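Local coordinates for hypothetical protein (Staphylococcus aureus subsp. aureus, PDB 1QYI) that is of unknown function but probably belongs to the haloacid dehalogenase (HAD) superfamily and so may act as a hydrolase, at residues L66-L69 against K70-G73; M80-I83 against V84-H88; Y295-R299 against D300-S304; I312-K315 against D316-F319; I213-P216 against V217-K221. All blocks are in the same frame, centred on the assembly; numbering follows the deposited sequence.

How the contacts relate
From the N terminus, contact 1 closes the last turn of helix 64-71, and contact 2 lies one helix further on, within helix 77-93. The two touch through packing, Leu66 CD1 lying 3.6 Å from CE of selenomethionine Met80. Contact 5 comes next, where a loop enters helix 217-229. Contact 3 then turns the chain from helix 288-295 into helix 302-307, and contact 4 leads it into strand 318-322 of the parallel sheet; these meet where Tyr295 OH packs 3.4 Å from Val313 CG1. All five are local and follow in series, none nested or crossing. Contacts 2 and 4 lie on opposite sides of the chain's centre, their own centres about 45 Å apart.

Contact 1: residues L66-L69 against K70-G73; sequences LNKL and KSLG
Ser71 and Lys68 meet through a hydroxyl that folds back onto its own helix. With OG set between the backbone N and the carbonyl carbon (chi1 78°), Ser71 OG donates to Lys68 O at 2.9 Å, tilted from the carbonyl plane. The main chain supplies the other polar links. Ser71 N gives a nearly straight bond to Asn67 O at 3.2 Å, whereas Leu72 N makes weak bonds to both Lys68 O and Leu69 O as the helix comes to its end.

Apolar contact runs along the neighbouring flank. The lysine chain of Lys68 bends at chi2 and chi4 and passes obliquely over the isobutyl group of Leu72, CD of Lys68 lying 3.5 Å from CD1 of Leu72. Leu69 and Leu72 are buried, both against Leu137 of helix 134-137, and Leu69 also reaches Met80 of helix 77-93.

On another side of the helix a methylene meets a carbonyl, Lys70 CG lying 3.1 Å from Leu66 O.

The chain then leaves helical geometry at Gly73, whose phi is positive (106°). Gly73 N donates to Lys70 O at 3.0 Å, one of the two bonds back into the last turn that define the glycine-terminated Schellman motif closing helix 64-71.

Contact 2: residues M80-I83 against V84-H88; sequences MLFI and VFSIH
Ser86 sits over the aromatic ring of Phe82, its OG 3.7 Å above the ring plane and centred on it. The same hydroxyl turns back to the backbone, where Ser86 OG donates to Phe82 O at 3.1 Å from above the carbonyl plane. Placed anti to its carbonyl carbon (chi1 -71°), OG can serve the carbonyl and cover the ring together. Phe82 O also accepts from Ser86 N at 2.9 Å, so two donors from a single residue grip it and the buried serine hydroxyl has an acceptor.

Most of the other bonds belong to the i to i+4 ladder of an alpha-helix, here a central part of helix 77-93 whose touching residues are all buried. Val84 N meets Met80 O at 3.1 Å and nearly straight (169°), and Ile87 N reaches Ile83 O at 3.2 Å.

Apolar groups fill in against these carbonyls. CG2 of Val84 lies 3.3 Å from the O of Met80, a selenomethionine, and CG1 of Ile87 comes 3.1 Å from Ile83 O. Beyond the helix, the Phe82 ring meets Trp174 edge-to-face, Phe85 packs on Leu29 and Leu30 of helix 16-31, and Ile83 and Ser86 both touch Leu151 of helix 144-158.

Contact 3: residues Y295-R299 against D300-S304; sequences YGNNR and DKYES
Tyr302 and Arg299 form the close-packed part of this turn. The phenol ring lies beneath the backbone of Arg299, whose CA is centred over one face in a CH-pi contact, 3.7 Å from the ring centroid. At the far end of the ring, Tyr302 OH donates to Asn297 OD1 at 2.9 Å, approaching from above the amide's carbonyl plane; the amide and ring planes lie 15° apart. Asn297 CG is anti to the backbone N (chi1 -173°), which carries the amide back towards the phenol. Two backbone bonds tighten the bend: Lys301 N to Asn298 O at 2.7 Å and Tyr302 N to Arg299 O at 3.2 Å.

The more exposed side is looser, with one side-chain bond and a lysine chain lying across an asparagine. Asn298 ND2 donates to Asp300 OD2 at 3.2 Å, on the anti side of the carboxylate, with the two flat groups 84° apart. The extended chain of Lys301 runs back across Asn298 and leaves its NZ 3.4 Å from Asn298 CB.

Gly296, with positive phi, is the first residue beyond helix 288-295, and the turn delivers the chain into helix 302-307. Helix 266-275 lies against it: Arg299 forms a salt bridge with Glu271, Asn297 ND2 is hydrogen-bonded to Asp268, and Tyr302 packs on Ala272 and Met275 while meeting Phe288 of helix 288-295 edge-to-face.

Contact 4: residues I312-K315 against D316-F319; sequences IVNK and DDVF
Asn314 and Asp317 both place CG anti to the carbonyl carbon (chi1 -72° and -49°), and, with the turn between them, their side chains run side by side in the same direction. The amide and carboxylate are strongly turned against each other, their planes 67° apart. A bond from Asn314 ND2 to Asp317 OD2, 3.2 Å, is modelled here but remains doubtful, because that oxygen stands too close to a neighbouring atom.

The backbone closes the turn more securely. Asp317 N donates to Asn314 O at 3.1 Å in a nearly straight bond, with the donor well above the carbonyl plane. One water bridges the same pair, accepting from Asn314 N at 2.8 Å and donating to Asp317 OD2 at 2.7 Å, subject to the same doubt about the oxygen.

On the inner side, Val313 and Val318 cross at about a right angle, CB of Val313 lying 4.0 Å from CG2 of Val318. Both valines also pack on Leu294 and Ala336. Lys315 turns elsewhere, to a salt bridge with Asp360.

Chemically, the turn divides into a polar outer side with one bridging water and an apolar inner side on which Val318, the first residue of strand 318-322 in the parallel sheet, is already buried.

Contact 5: residues I213-P216 against V217-K221; sequences ILRP and VDEVK
Pro216 and the first turn of helix 217-229 meet through one carbonyl. Pro216 O accepts two backbone donors: Glu219 N at 3.0 Å, from above the carbonyl plane, and Val220 N at 3.2 Å, lying in it. The proline ring is flanked by acidic side chains. Asp218 OD1 lies 3.2 Å from Pro216 CB. CG of Pro216 lies 3.5 Å from Glu219 OE1, the side chains of Pro216 and Glu219 running alongside each other.

Around this centre Arg215 reaches the other carboxylate oxygen, its NH1 standing 3.4 Å from Glu219 OE2. The salt bridge is long and its hydrogen bond weak, with the guanidinium and carboxylate planes 76° apart. Bends at chi2 and chi3 (-118° and 86°) swing the arginine round to meet Glu219, while its CB packs 3.8 Å from Val220 CG1. CG1 of that valine also comes 3.4 Å from Pro216 O, close against the shared acceptor.

Further back along the loop, CG2 of Ile213 touches CG2 of Val217 at 3.9 Å, the side chains crossing at about a right angle. Outside the turn, Arg215 also touches His365, Val217 and Val220 both lie on Leu254, and the backbone of Leu214 is hydrogen-bonded to that of Phe12.

This is a helix N-terminus with proline at the N-cap, the loop leading into it meeting the first turn through an apolar touch and a weak charge pair.

Contact 1: residues L66-L69 against K70-G73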
loop_
_atom_site.group_PDB
_atom_site.type_symbol
_atom_site.label_atom_id
_atom_site.label_comp_id
_atom_site.label_asym_id
_atom_site.label_seq_id
_atom_site.Cartn_x
_atom_site.Cartn_y
_atom_site.Cartn_z
ATOM N N LEU A 66 -13.093 -3.716 -3.571
ATOM C CA LEU A 66 -11.878 -2.949 -3.337
ATOM C C LEU A 66 -12.125 -1.448 -3.165
ATOM O O LEU A 66 -11.440 -0.789 -2.380
ATOM C CB LEU A 66 -10.903 -3.198 -4.488
ATOM C CG LEU A 66 -9.605 -2.392 -4.569
ATOM C CD1 LEU A 66 -8.851 -2.422 -3.243
ATOM C CD2 LEU A 66 -8.749 -2.969 -5.686
ATOM N N ASN A 67 -13.102 -0.914 -3.893
ATOM C CA ASN A 67 -13.430 0.506 -3.804
ATOM C C ASN A 67 -14.364 0.823 -2.639
ATOM O O ASN A 67 -14.373 1.949 -2.133
ATOM C CB ASN A 67 -14.064 0.991 -5.108
ATOM C CG ASN A 67 -13.083 1.006 -6.256
ATOM O OD1 ASN A 67 -11.998 1.579 -6.147
ATOM N ND2 ASN A 67 -13.455 0.376 -7.368
ATOM N N LYS A 68 -15.154 -0.165 -2.219
ATOM C CA LYS A 68 -16.078 0.020 -1.107
ATOM C C LYS A 68 -15.273 0.155 0.184
ATOM O O LYS A 68 -15.582 0.992 1.029
ATOM C CB LYS A 68 -17.035 -1.176 -0.991
ATOM C CG LYS A 68 -18.452 -0.842 -0.489
ATOM C CD LYS A 68 -18.462 0.047 0.759
ATOM C CE LYS A 68 -19.879 0.246 1.318
ATOM N NZ LYS A 68 -20.827 0.865 0.346
ATOM N N LEU A 69 -14.238 -0.672 0.328
ATOM C CA LEU A 69 -13.385 -0.651 1.512
ATOM C C LEU A 69 -12.686 0.693 1.629
ATOM O O LEU A 69 -12.376 1.145 2.731
ATOM C CB LEU A 69 -12.343 -1.766 1.431
ATOM C CG LEU A 69 -12.877 -3.194 1.265
ATOM C CD1 LEU A 69 -11.714 -4.130 0.980
ATOM C CD2 LEU A 69 -13.622 -3.627 2.513
ATOM N N LYS A 70 -12.431 1.329 0.491
ATOM C CA LYS A 70 -11.781 2.634 0.489
ATOM C C LYS A 70 -12.750 3.677 1.039
ATOM O O LYS A 70 -12.424 4.409 1.968
ATOM C CB LYS A 70 -11.353 3.013 -0.933
ATOM C CG LYS A 70 -10.453 1.991 -1.585
ATOM C CD LYS A 70 -9.072 1.960 -0.954
ATOM C CE LYS A 70 -8.127 2.915 -1.673
ATOM N NZ LYS A 70 -7.874 2.470 -3.081
ATOM N N SER A 71 -13.948 3.730 0.474
ATOM C CA SER A 71 -14.941 4.699 0.920
ATOM C C SER A 71 -15.326 4.541 2.395
ATOM O O SER A 71 -15.926 5.444 2.976
ATOM C CB SER A 71 -16.206 4.600 0.061
ATOM O OG SER A 71 -17.016 3.495 0.432
ATOM N N LEU A 72 -14.990 3.402 2.998
ATOM C CA LEU A 72 -15.329 3.165 4.404
ATOM C C LEU A 72 -14.175 3.456 5.367
ATOM O O LEU A 72 -14.340 3.403 6.591
ATOM C CB LEU A 72 -15.825 1.723 4.598
ATOM C CG LEU A 72 -17.110 1.349 3.839
ATOM C CD1 LEU A 72 -17.512 -0.093 4.144
ATOM C CD2 LEU A 72 -18.224 2.305 4.230
ATOM N N GLY A 73 -13.010 3.768 4.811
ATOM C CA GLY A 73 -11.854 4.076 5.638
ATOM C C GLY A 73 -10.790 2.992 5.705
ATOM O O GLY A 73 -9.839 3.101 6.483
#

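Contact 2: residues M80-I83 against V84-H88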
loop_
_atom_site.group_PDB
_atom_site.type_symbol
_atom_site.label_atom_id
_atom_site.label_comp_id
_atom_site.label_asym_id
_atom_site.label_seq_id
_atom_site.Cartn_x
_atom_site.Cartn_y
_atom_site.Cartn_z
HETATM N N MSE A 80 -7.585 -4.842 4.238
HETATM C CA MSE A 80 -8.528 -5.186 3.179
HETATM C C MSE A 80 -8.569 -6.679 2.838
HETATM O O MSE A 80 -9.638 -7.290 2.830
HETATM C CB MSE A 80 -8.220 -4.391 1.909
HETATM C CG MSE A 80 -8.316 -2.893 2.077
HETATM SE SE MSE A 80 -8.233 -1.974 0.387
HETATM C CE MSE A 80 -6.737 -2.945 -0.411
ATOM N N LEU A 81 -7.409 -7.258 2.549
ATOM C CA LEU A 81 -7.339 -8.667 2.209
ATOM C C LEU A 81 -7.797 -9.519 3.392
ATOM O O LEU A 81 -8.373 -10.587 3.207
ATOM C CB LEU A 81 -5.916 -9.039 1.795
ATOM C CG LEU A 81 -4.802 -8.949 2.837
ATOM C CD1 LEU A 81 -4.792 -10.209 3.700
ATOM C CD2 LEU A 81 -3.454 -8.815 2.119
ATOM N N PHE A 82 -7.547 -9.048 4.609
ATOM C CA PHE A 82 -7.965 -9.793 5.791
ATOM C C PHE A 82 -9.488 -9.874 5.889
ATOM O O PHE A 82 -10.032 -10.959 6.063
ATOM C CB PHE A 82 -7.417 -9.143 7.066
ATOM C CG PHE A 82 -7.907 -9.788 8.344
ATOM C CD1 PHE A 82 -7.418 -11.032 8.746
ATOM C CD2 PHE A 82 -8.842 -9.141 9.153
ATOM C CE1 PHE A 82 -7.845 -11.616 9.934
ATOM C CE2 PHE A 82 -9.278 -9.717 10.347
ATOM C CZ PHE A 82 -8.775 -10.961 10.740
ATOM N N ILE A 83 -10.167 -8.728 5.796
ATOM C CA ILE A 83 -11.627 -8.687 5.892
ATOM C C ILE A 83 -12.286 -9.515 4.789
ATOM O O ILE A 83 -13.229 -10.268 5.040
ATOM C CB ILE A 83 -12.176 -7.208 5.851
ATOM C CG1 ILE A 83 -12.648 -6.765 7.246
ATOM C CG2 ILE A 83 -13.395 -7.102 4.943
ATOM C CD1 ILE A 83 -11.561 -6.621 8.294
ATOM N N VAL A 84 -11.782 -9.380 3.571
ATOM C CA VAL A 84 -12.314 -10.119 2.429
ATOM C C VAL A 84 -12.153 -11.630 2.632
ATOM O O VAL A 84 -13.037 -12.412 2.291
ATOM C CB VAL A 84 -11.599 -9.687 1.121
ATOM C CG1 VAL A 84 -11.909 -10.662 -0.005
ATOM C CG2 VAL A 84 -12.050 -8.277 0.743
ATOM N N PHE A 85 -11.027 -12.042 3.202
ATOM C CA PHE A 85 -10.793 -13.454 3.416
ATOM C C PHE A 85 -11.596 -14.000 4.591
ATOM O O PHE A 85 -11.919 -15.193 4.629
ATOM C CB PHE A 85 -9.309 -13.713 3.643
ATOM C CG PHE A 85 -9.014 -15.123 4.034
ATOM C CD1 PHE A 85 -9.042 -16.140 3.087
ATOM C CD2 PHE A 85 -8.760 -15.446 5.372
ATOM C CE1 PHE A 85 -8.823 -17.461 3.465
ATOM C CE2 PHE A 85 -8.542 -16.765 5.763
ATOM C CZ PHE A 85 -8.572 -17.781 4.810
ATOM N N SER A 86 -11.910 -13.142 5.555
ATOM C CA SER A 86 -12.688 -13.570 6.724
ATOM C C SER A 86 -14.145 -13.861 6.340
ATOM O O SER A 86 -14.752 -14.814 6.835
ATOM C CB SER A 86 -12.651 -12.497 7.821
ATOM O OG SER A 86 -11.376 -12.414 8.418
ATOM N N ILE A 87 -14.686 -13.036 5.449
ATOM C CA ILE A 87 -16.058 -13.176 4.980
ATOM C C ILE A 87 -16.255 -14.538 4.322
ATOM O O ILE A 87 -17.298 -15.173 4.479
ATOM C CB ILE A 87 -16.403 -12.045 3.978
ATOM C CG1 ILE A 87 -16.266 -10.696 4.677
ATOM C CG2 ILE A 87 -17.821 -12.213 3.452
ATOM C CD1 ILE A 87 -17.084 -10.615 5.953
ATOM N N HIS A 88 -15.243 -14.986 3.588
ATOM C CA HIS A 88 -15.320 -16.279 2.934
ATOM C C HIS A 88 -15.049 -17.386 3.932
ATOM O O HIS A 88 -15.602 -18.476 3.813
ATOM C CB HIS A 88 -14.322 -16.375 1.788
ATOM C CG HIS A 88 -14.657 -15.498 0.628
ATOM N ND1 HIS A 88 -15.950 -15.368 0.147
ATOM C CD2 HIS A 88 -13.891 -14.715 -0.157
ATOM C CE1 HIS A 88 -15.953 -14.545 -0.875
ATOM N NE2 HIS A 88 -14.716 -14.128 -1.088
#

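Contact 3: residues Y295-R299 against D300-S304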
loop_
_atom_site.group_PDB
_atom_site.type_symbol
_atom_site.label_atom_id
_atom_site.label_comp_id
_atom_site.label_asym_id
_atom_site.label_seq_id
_atom_site.Cartn_x
_atom_site.Cartn_y
_atom_site.Cartn_z
ATOM N N TYR A 295 17.241 18.706 3.235
ATOM C CA TYR A 295 18.498 19.019 3.908
ATOM C C TYR A 295 19.423 17.821 4.131
ATOM O O TYR A 295 20.640 17.978 4.214
ATOM C CB TYR A 295 18.217 19.710 5.244
ATOM C CG TYR A 295 17.422 20.986 5.117
ATOM C CD1 TYR A 295 17.864 22.029 4.302
ATOM C CD2 TYR A 295 16.213 21.149 5.802
ATOM C CE1 TYR A 295 17.120 23.203 4.168
ATOM C CE2 TYR A 295 15.461 22.321 5.673
ATOM C CZ TYR A 295 15.921 23.342 4.855
ATOM O OH TYR A 295 15.189 24.500 4.706
ATOM N N GLY A 296 18.856 16.627 4.222
ATOM C CA GLY A 296 19.678 15.452 4.442
ATOM C C GLY A 296 18.937 14.505 5.360
ATOM O O GLY A 296 18.182 14.941 6.227
ATOM N N ASN A 297 19.143 13.209 5.186
ATOM C CA ASN A 297 18.437 12.252 6.012
ATOM C C ASN A 297 19.301 11.632 7.102
ATOM O O ASN A 297 19.725 10.483 6.999
ATOM C CB ASN A 297 17.823 11.166 5.131
ATOM C CG ASN A 297 16.931 10.230 5.911
ATOM O OD1 ASN A 297 16.180 10.656 6.796
ATOM N ND2 ASN A 297 16.981 8.948 5.570
ATOM N N ASN A 298 19.551 12.407 8.150
ATOM C CA ASN A 298 20.348 11.937 9.267
ATOM C C ASN A 298 19.614 12.121 10.596
ATOM O O ASN A 298 19.136 13.213 10.915
ATOM C CB ASN A 298 21.705 12.654 9.282
ATOM C CG ASN A 298 22.499 12.382 10.554
ATOM O OD1 ASN A 298 22.562 11.247 11.037
ATOM N ND2 ASN A 298 23.129 13.419 11.085
ATOM N N ARG A 299 19.529 11.027 11.352
ATOM C CA ARG A 299 18.871 10.987 12.660
ATOM C C ARG A 299 19.106 12.233 13.504
ATOM O O ARG A 299 18.187 12.735 14.140
ATOM C CB ARG A 299 19.371 9.776 13.453
ATOM C CG ARG A 299 19.008 8.413 12.886
ATOM C CD ARG A 299 19.837 7.321 13.565
ATOM N NE ARG A 299 19.880 7.505 15.016
ATOM C CZ ARG A 299 18.832 7.357 15.823
ATOM N NH1 ARG A 299 17.653 7.014 15.316
ATOM N NH2 ARG A 299 18.954 7.570 17.128
ATOM N N ASP A 300 20.345 12.706 13.499
ATOM C CA ASP A 300 20.761 13.854 14.277
ATOM C C ASP A 300 20.145 15.175 13.882
ATOM O O ASP A 300 20.349 16.185 14.554
ATOM C CB ASP A 300 22.282 13.977 14.227
ATOM C CG ASP A 300 22.979 12.695 14.626
ATOM O OD1 ASP A 300 22.578 12.089 15.645
ATOM O OD2 ASP A 300 23.933 12.295 13.929
ATOM N N LYS A 301 19.386 15.188 12.799
ATOM C CA LYS A 301 18.781 16.439 12.353
ATOM C C LYS A 301 17.270 16.372 12.389
ATOM O O LYS A 301 16.595 17.364 12.143
ATOM C CB LYS A 301 19.248 16.749 10.937
ATOM C CG LYS A 301 20.727 16.523 10.730
ATOM C CD LYS A 301 21.056 16.633 9.266
ATOM C CE LYS A 301 22.400 16.018 8.948
ATOM N NZ LYS A 301 22.395 15.480 7.557
ATOM N N TYR A 302 16.748 15.198 12.717
ATOM C CA TYR A 302 15.314 14.991 12.774
ATOM C C TYR A 302 14.554 16.019 13.594
ATOM O O TYR A 302 13.588 16.607 13.111
ATOM C CB TYR A 302 15.029 13.587 13.289
ATOM C CG TYR A 302 15.236 12.523 12.239
ATOM C CD1 TYR A 302 15.982 12.781 11.091
ATOM C CD2 TYR A 302 14.716 11.249 12.410
ATOM C CE1 TYR A 302 16.204 11.794 10.139
ATOM C CE2 TYR A 302 14.933 10.253 11.469
ATOM C CZ TYR A 302 15.682 10.530 10.336
ATOM O OH TYR A 302 15.923 9.536 9.419
ATOM N N GLU A 303 14.996 16.245 14.825
ATOM C CA GLU A 303 14.342 17.202 15.706
ATOM C C GLU A 303 14.139 18.556 15.049
ATOM O O GLU A 303 13.118 19.214 15.259
ATOM C CB GLU A 303 15.163 17.385 16.978
ATOM C CG GLU A 303 14.477 18.231 18.034
ATOM C CD GLU A 303 15.137 18.078 19.385
ATOM O OE1 GLU A 303 16.364 18.314 19.469
ATOM O OE2 GLU A 303 14.433 17.725 20.359
ATOM N N SER A 304 15.115 18.979 14.260
ATOM C CA SER A 304 15.013 20.268 13.600
ATOM C C SER A 304 14.002 20.207 12.469
ATOM O O SER A 304 13.351 21.202 12.149
ATOM C CB SER A 304 16.376 20.708 13.060
ATOM O OG SER A 304 16.878 19.802 12.088
#

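Contact 4: residues I312-K315 against D316-F319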
loop_
_atom_site.group_PDB
_atom_site.type_symbol
_atom_site.label_atom_id
_atom_site.label_comp_id
_atom_site.label_asym_id
_atom_site.label_seq_id
_atom_site.Cartn_x
_atom_site.Cartn_y
_atom_site.Cartn_z
ATOM N N ILE A 312 10.336 27.654 5.521
ATOM C CA ILE A 312 11.772 27.594 5.700
ATOM C C ILE A 312 12.534 27.619 4.376
ATOM O O ILE A 312 13.762 27.531 4.361
ATOM C CB ILE A 312 12.168 26.328 6.470
ATOM C CG1 ILE A 312 11.685 25.085 5.712
ATOM C CG2 ILE A 312 11.579 26.381 7.871
ATOM C CD1 ILE A 312 12.276 23.782 6.209
ATOM N N VAL A 313 11.810 27.729 3.266
ATOM C CA VAL A 313 12.448 27.754 1.952
ATOM C C VAL A 313 11.771 28.746 1.013
ATOM O O VAL A 313 10.594 29.064 1.176
ATOM C CB VAL A 313 12.414 26.348 1.281
ATOM C CG1 VAL A 313 13.082 25.314 2.187
ATOM C CG2 VAL A 313 10.973 25.941 0.980
ATOM N N ASN A 314 12.526 29.243 0.040
ATOM C CA ASN A 314 11.966 30.174 -0.925
ATOM C C ASN A 314 11.238 29.405 -2.010
ATOM O O ASN A 314 11.610 28.283 -2.360
ATOM C CB ASN A 314 13.047 31.053 -1.568
ATOM C CG ASN A 314 13.611 32.090 -0.610
ATOM O OD1 ASN A 314 12.871 32.732 0.147
ATOM N ND2 ASN A 314 14.927 32.278 -0.655
ATOM N N LYS A 315 10.211 30.044 -2.550
ATOM C CA LYS A 315 9.368 29.486 -3.592
ATOM C C LYS A 315 10.123 29.004 -4.837
ATOM O O LYS A 315 9.672 28.080 -5.511
ATOM C CB LYS A 315 8.341 30.541 -3.989
ATOM C CG LYS A 315 7.009 30.003 -4.428
ATOM C CD LYS A 315 6.363 29.188 -3.322
ATOM C CE LYS A 315 4.839 29.293 -3.380
ATOM N NZ LYS A 315 4.290 29.080 -4.763
ATOM N N ASP A 316 11.264 29.617 -5.141
ATOM C CA ASP A 316 12.028 29.233 -6.326
ATOM C C ASP A 316 13.155 28.254 -6.092
ATOM O O ASP A 316 13.870 27.883 -7.026
ATOM C CB ASP A 316 12.619 30.462 -7.022
ATOM C CG ASP A 316 11.719 30.999 -8.108
ATOM O OD1 ASP A 316 10.968 30.192 -8.708
ATOM O OD2 ASP A 316 11.779 32.215 -8.388
ATOM N N ASP A 317 13.315 27.811 -4.857
ATOM C CA ASP A 317 14.419 26.909 -4.556
ATOM C C ASP A 317 14.018 25.442 -4.368
ATOM O O ASP A 317 14.862 24.540 -4.419
ATOM C CB ASP A 317 15.153 27.446 -3.332
ATOM C CG ASP A 317 15.471 28.924 -3.468
ATOM O OD1 ASP A 317 15.798 29.355 -4.597
ATOM O OD2 ASP A 317 15.402 29.660 -2.462
ATOM N N VAL A 318 12.725 25.208 -4.164
ATOM C CA VAL A 318 12.226 23.857 -3.989
ATOM C C VAL A 318 10.902 23.661 -4.713
ATOM O O VAL A 318 9.978 24.458 -4.568
ATOM C CB VAL A 318 12.054 23.519 -2.495
ATOM C CG1 VAL A 318 11.690 22.037 -2.329
ATOM C CG2 VAL A 318 13.332 23.847 -1.729
ATOM N N PHE A 319 10.841 22.590 -5.500
ATOM C CA PHE A 319 9.667 22.208 -6.282
ATOM C C PHE A 319 9.254 20.788 -5.887
ATOM O O PHE A 319 9.970 19.812 -6.154
ATOM C CB PHE A 319 9.990 22.196 -7.775
ATOM C CG PHE A 319 10.324 23.540 -8.340
ATOM C CD1 PHE A 319 9.331 24.487 -8.548
ATOM C CD2 PHE A 319 11.639 23.868 -8.646
ATOM C CE1 PHE A 319 9.641 25.732 -9.055
ATOM C CE2 PHE A 319 11.953 25.109 -9.152
ATOM C CZ PHE A 319 10.950 26.046 -9.353
HETATM O O HOH W 1 15.141 28.234 -0.132
#

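Contact 5: residues I213-P216 against V217-K221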
loop_
_atom_site.group_PDB
_atom_site.type_symbol
_atom_site.label_atom_id
_atom_site.label_comp_id
_atom_site.label_asym_id
_atom_site.label_seq_id
_atom_site.Cartn_x
_atom_site.Cartn_y
_atom_site.Cartn_z
ATOM N N ILE A 213 4.687 0.531 -13.816
ATOM C CA ILE A 213 5.270 1.815 -14.138
ATOM C C ILE A 213 4.199 2.778 -14.644
ATOM O O ILE A 213 3.248 2.367 -15.313
ATOM C CB ILE A 213 6.355 1.678 -15.230
ATOM C CG1 ILE A 213 7.070 0.323 -15.130
ATOM C CG2 ILE A 213 7.321 2.845 -15.130
ATOM C CD1 ILE A 213 7.892 0.109 -13.869
ATOM N N LEU A 214 4.355 4.061 -14.327
ATOM C CA LEU A 214 3.394 5.058 -14.778
ATOM C C LEU A 214 3.906 5.686 -16.072
ATOM O O LEU A 214 3.127 5.972 -16.983
ATOM C CB LEU A 214 3.178 6.125 -13.700
ATOM C CG LEU A 214 2.347 5.757 -12.461
ATOM C CD1 LEU A 214 2.614 6.787 -11.380
ATOM C CD2 LEU A 214 0.854 5.697 -12.786
ATOM N N ARG A 215 5.220 5.875 -16.153
ATOM C CA ARG A 215 5.851 6.444 -17.338
ATOM C C ARG A 215 7.079 5.621 -17.753
ATOM O O ARG A 215 7.891 5.243 -16.908
ATOM C CB ARG A 215 6.269 7.887 -17.063
ATOM C CG ARG A 215 5.123 8.871 -17.071
ATOM C CD ARG A 215 5.312 9.898 -18.168
ATOM N NE ARG A 215 4.795 9.461 -19.457
ATOM C CZ ARG A 215 5.208 9.957 -20.615
ATOM N NH1 ARG A 215 6.145 10.892 -20.636
ATOM N NH2 ARG A 215 4.676 9.532 -21.751
ATOM N N PRO A 216 7.236 5.345 -19.064
ATOM C CA PRO A 216 8.375 4.566 -19.567
ATOM C C PRO A 216 9.658 5.039 -18.918
ATOM O O PRO A 216 10.010 6.203 -19.035
ATOM C CB PRO A 216 8.362 4.855 -21.064
ATOM C CG PRO A 216 6.914 5.049 -21.350
ATOM C CD PRO A 216 6.431 5.873 -20.180
ATOM N N VAL A 217 10.352 4.134 -18.241
ATOM C CA VAL A 217 11.591 4.465 -17.545
ATOM C C VAL A 217 12.648 5.120 -18.433
ATOM O O VAL A 217 13.280 6.108 -18.041
ATOM C CB VAL A 217 12.177 3.207 -16.896
ATOM C CG1 VAL A 217 13.419 3.549 -16.097
ATOM C CG2 VAL A 217 11.124 2.574 -16.005
ATOM N N ASP A 218 12.840 4.571 -19.628
ATOM C CA ASP A 218 13.819 5.112 -20.562
ATOM C C ASP A 218 13.543 6.592 -20.856
ATOM O O ASP A 218 14.469 7.354 -21.146
ATOM C CB ASP A 218 13.804 4.291 -21.852
ATOM C CG ASP A 218 12.512 4.445 -22.623
ATOM O OD1 ASP A 218 11.447 4.593 -21.984
ATOM O OD2 ASP A 218 12.561 4.407 -23.870
ATOM N N GLU A 219 12.276 6.994 -20.776
ATOM C CA GLU A 219 11.882 8.386 -21.013
ATOM C C GLU A 219 12.144 9.260 -19.781
ATOM O O GLU A 219 12.545 10.417 -19.918
ATOM C CB GLU A 219 10.398 8.463 -21.381
ATOM C CG GLU A 219 10.112 8.902 -22.810
ATOM C CD GLU A 219 8.618 8.922 -23.133
ATOM O OE1 GLU A 219 8.008 7.830 -23.204
ATOM O OE2 GLU A 219 8.054 10.028 -23.304
ATOM N N VAL A 220 11.914 8.712 -18.585
ATOM C CA VAL A 220 12.146 9.474 -17.359
ATOM C C VAL A 220 13.638 9.548 -17.045
ATOM O O VAL A 220 14.087 10.487 -16.401
ATOM C CB VAL A 220 11.398 8.877 -16.118
ATOM C CG1 VAL A 220 10.008 8.431 -16.505
ATOM C CG2 VAL A 220 12.194 7.750 -15.509
ATOM N N LYS A 221 14.407 8.566 -17.506
ATOM C CA LYS A 221 15.840 8.570 -17.255
ATOM C C LYS A 221 16.496 9.741 -17.978
ATOM O O LYS A 221 17.568 10.197 -17.580
ATOM C CB LYS A 221 16.481 7.262 -17.712
ATOM C CG LYS A 221 16.316 6.087 -16.764
ATOM C CD LYS A 221 16.837 4.814 -17.423
ATOM C CE LYS A 221 16.777 3.615 -16.482
ATOM N NZ LYS A 221 17.077 2.330 -17.186
#